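Local atomic coordinates of Two-component system sensor histidine kinase (Bacteroides thetaiotaomicron, PDB entry 3OTT), a protein that probably senses saccharides through its extracellular beta-propeller and beta-sandwich region and relays the signal as a membrane-bound histidine kinase that regulates transcription. Residues B[494-499]-B[505-510]. Sequence-based numbering, arbitrary orientation.
Sequences GIDKIN and VTKLFA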
ATOM      1  N   GLY B 494      43.051  -0.799  16.020  1.00 22.16           N
ATOM      2  CA  GLY B 494      43.265  -2.217  16.146  1.00 22.79           C
ATOM      3  C   GLY B 494      41.950  -2.937  16.488  1.00 22.42           C
ATOM      4  O   GLY B 494      40.844  -2.352  16.385  1.00 22.14           O
ATOM      5  N   ILE B 495      42.079  -4.194  16.888  1.00 21.80           N
ATOM      6  CA  ILE B 495      40.962  -5.017  17.403  1.00 21.60           C
ATOM      7  C   ILE B 495      41.443  -5.750  18.662  1.00 21.56           C
ATOM      8  O   ILE B 495      42.628  -6.005  18.851  1.00 21.83           O
ATOM      9  CB  ILE B 495      40.359  -6.029  16.308  1.00 22.10           C
ATOM     10  CG1 ILE B 495      41.423  -6.973  15.797  1.00 22.37           C
ATOM     11  CG2 ILE B 495      39.665  -5.282  15.090  1.00 20.95           C
ATOM     12  CD1 ILE B 495      40.858  -8.047  14.818  1.00 27.59           C
ATOM     13  N   ASP B 496      40.519  -6.038  19.556  1.00 21.88           N
ATOM     14  CA  ASP B 496      40.889  -6.601  20.831  1.00 22.93           C
ATOM     15  C   ASP B 496      40.711  -8.104  20.706  1.00 22.41           C
ATOM     16  O   ASP B 496      39.860  -8.559  19.927  1.00 22.41           O
ATOM     17  CB  ASP B 496      40.046  -5.988  21.976  1.00 23.02           C
ATOM     18  CG  ASP B 496      40.596  -4.601  22.473  1.00 29.02           C
ATOM     19  OD1 ASP B 496      41.650  -4.150  21.990  1.00 31.01           O
ATOM     20  OD2 ASP B 496      39.978  -3.939  23.358  1.00 35.56           O
ATOM     21  N   LYS B 497      41.538  -8.848  21.436  1.00 21.59           N
ATOM     22  CA  LYS B 497      41.501 -10.296  21.476  1.00 22.04           C
ATOM     23  C   LYS B 497      41.305 -10.682  22.930  1.00 21.86           C
ATOM     24  O   LYS B 497      42.124 -10.313  23.789  1.00 23.11           O
ATOM     25  CB  LYS B 497      42.779 -10.929  20.917  1.00 22.14           C
ATOM     26  CG  LYS B 497      42.803 -12.484  21.084  1.00 25.48           C
ATOM     27  CD  LYS B 497      44.038 -13.246  20.519  1.00 27.34           C
ATOM     28  CE  LYS B 497      45.309 -12.994  21.313  1.00 32.16           C
ATOM     29  NZ  LYS B 497      45.493 -13.965  22.364  1.00 34.61           N
ATOM     30  N   ILE B 498      40.191 -11.363  23.203  1.00 19.39           N
ATOM     31  CA  ILE B 498      39.925 -11.909  24.515  1.00 18.82           C
ATOM     32  C   ILE B 498      40.192 -13.436  24.608  1.00 18.80           C
ATOM     33  O   ILE B 498      39.735 -14.237  23.774  1.00 18.40           O
ATOM     34  CB  ILE B 498      38.468 -11.688  24.927  1.00 18.73           C
ATOM     35  CG1 ILE B 498      38.129 -10.225  24.906  1.00 15.29           C
ATOM     36  CG2 ILE B 498      38.215 -12.264  26.354  1.00 17.22           C
ATOM     37  CD1 ILE B 498      36.708  -9.982  25.134  1.00 18.10           C
ATOM     38  N   ASN B 499      40.937 -13.825  25.615  1.00 19.43           N
ATOM     39  CA  ASN B 499      41.079 -15.227  25.944  1.00 20.67           C
ATOM     40  C   ASN B 499      40.111 -15.438  27.102  1.00 21.24           C
ATOM     41  O   ASN B 499      40.378 -15.022  28.210  1.00 22.75           O
ATOM     42  CB  ASN B 499      42.516 -15.575  26.287  1.00 20.86           C
ATOM     43  CG  ASN B 499      42.688 -17.016  26.727  1.00 22.53           C
ATOM     44  OD1 ASN B 499      41.797 -17.594  27.354  1.00 19.77           O
ATOM     45  ND2 ASN B 499      43.865 -17.598  26.421  1.00 17.27           N
ATOM     46  N   VAL B 505      42.989  -9.745  27.884  1.00 24.31           N
ATOM     47  CA  VAL B 505      42.630  -8.934  26.725  1.00 22.40           C
ATOM     48  C   VAL B 505      43.863  -8.327  26.071  1.00 23.76           C
ATOM     49  O   VAL B 505      44.613  -7.590  26.711  1.00 23.84           O
ATOM     50  CB  VAL B 505      41.688  -7.784  27.113  1.00 21.34           C
ATOM     51  CG1 VAL B 505      41.100  -7.122  25.848  1.00 15.93           C
ATOM     52  CG2 VAL B 505      40.553  -8.313  28.047  1.00 21.92           C
ATOM     53  N   THR B 506      44.054  -8.594  24.782  1.00 23.67           N
ATOM     54  CA  THR B 506      45.189  -8.024  24.084  1.00 25.18           C
ATOM     55  C   THR B 506      44.717  -7.143  22.883  1.00 24.08           C
ATOM     56  O   THR B 506      43.795  -7.527  22.167  1.00 23.58           O
ATOM     57  CB  THR B 506      46.104  -9.123  23.558  1.00 26.33           C
ATOM     58  OG1 THR B 506      46.318 -10.101  24.581  1.00 30.86           O
ATOM     59  CG2 THR B 506      47.478  -8.515  23.161  1.00 27.18           C
ATOM     60  N   LYS B 507      45.373  -6.010  22.660  1.00 22.32           N
ATOM     61  CA  LYS B 507      45.051  -5.132  21.545  1.00 21.52           C
ATOM     62  C   LYS B 507      45.987  -5.445  20.433  1.00 20.92           C
ATOM     63  O   LYS B 507      47.165  -5.251  20.623  1.00 22.00           O
ATOM     64  CB  LYS B 507      45.246  -3.657  21.924  1.00 21.33           C
ATOM     65  CG  LYS B 507      45.053  -2.686  20.745  1.00 21.90           C
ATOM     66  CD  LYS B 507      45.332  -1.212  21.155  1.00 29.60           C
ATOM     67  CE  LYS B 507      44.177  -0.581  21.907  1.00 28.59           C
ATOM     68  NZ  LYS B 507      42.961  -0.597  21.061  1.00 30.06           N
ATOM     69  N   LEU B 508      45.483  -5.881  19.268  1.00 19.74           N
ATOM     70  CA  LEU B 508      46.352  -6.253  18.150  1.00 19.15           C
ATOM     71  C   LEU B 508      46.138  -5.442  16.840  1.00 18.66           C
ATOM     72  O   LEU B 508      45.077  -4.911  16.617  1.00 15.87           O
ATOM     73  CB  LEU B 508      46.211  -7.742  17.853  1.00 20.07           C
ATOM     74  CG  LEU B 508      46.783  -8.734  18.890  1.00 22.37           C
ATOM     75  CD1 LEU B 508      46.109 -10.056  18.607  1.00 18.76           C
ATOM     76  CD2 LEU B 508      48.321  -8.833  18.846  1.00 22.47           C
ATOM     77  N   PHE B 509      47.186  -5.335  16.012  1.00 18.85           N
ATOM     78  CA  PHE B 509      47.133  -4.644  14.715  1.00 19.57           C
ATOM     79  C   PHE B 509      46.826  -3.148  14.822  1.00 19.98           C
ATOM     80  O   PHE B 509      46.317  -2.554  13.877  1.00 20.76           O
ATOM     81  CB  PHE B 509      46.183  -5.411  13.734  1.00 19.81           C
ATOM     82  CG  PHE B 509      46.412  -6.925  13.758  1.00 23.11           C
ATOM     83  CD1 PHE B 509      47.632  -7.460  13.363  1.00 23.41           C
ATOM     84  CD2 PHE B 509      45.444  -7.803  14.290  1.00 24.45           C
ATOM     85  CE1 PHE B 509      47.858  -8.863  13.420  1.00 27.17           C
ATOM     86  CE2 PHE B 509      45.653  -9.185  14.329  1.00 24.05           C
ATOM     87  CZ  PHE B 509      46.863  -9.712  13.919  1.00 28.16           C
ATOM     88  N   ALA B 510      47.119  -2.544  15.976  1.00 19.47           N
ATOM     89  CA  ALA B 510      46.917  -1.113  16.152  1.00 21.34           C
ATOM     90  C   ALA B 510      47.965  -0.306  15.375  1.00 22.58           C
ATOM     91  O   ALA B 510      47.803   0.889  15.170  1.00 24.31           O
ATOM     92  CB  ALA B 510      46.926  -0.710  17.689  1.00 19.00           C
TER
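Ile495 and Leu508 grip each other through both of their backbone amides: Ile495 N donates to Leu508 O at 3.1 Å, and Leu508 N returns to Ile495 O at 2.9 Å, almost straight at 176°. Two residues along, Lys497 and Thr506 repeat the exchange, with Lys497 N 2.7 Å from Thr506 O and Thr506 N 2.8 Å from Lys497 O. Between and beyond them lie the non-hydrogen-bonded pairs Asp496-Lys507 and Ile498-Val505. Asp496 and Ile498 make their backbone bonds on the other side, with Val487 and Val485 of strand 485-489, so strand 495-499 is tied on both edges. Two CA-H...O contacts, from Asp496 CA to Thr506 O and from Val505 CA to Lys497 O, give those carbonyls a second, weaker partner.

On the face with Ile498 and Val505, the Asp496 carboxylate lies across the base of the Lys507 side chain, OD1 3.6 Å from Lys507 CB. Lys507 CG stands anti to the backbone N (chi1 174°), and bends further out curl the chain back, leaving NZ 3.9 Å from Asp496 OD1, a long salt bridge. The ammonium is better satisfied by Ser470 OG, Lys493 O and Asn492 OD1; Ser470 OG also bonds Asp496 OD1, bridging the two charges. On the opposite face, Leu508 CD1 rests 4.1 Å from Lys497 CE, and Ile495 CG1 meets the edge of the Phe509 ring, near its plane, while Ile541 of the next blade touches both.

This hairpin forms the outer two strands of a four-stranded propeller blade. Its backbone bonds set the pairing, while the buried Asp496 carboxylate, near an ammonium, would probably stay ionised; Ser470, bonded to both Asp496 and Lys507, joins these two side chains to the loop before strand 474-479.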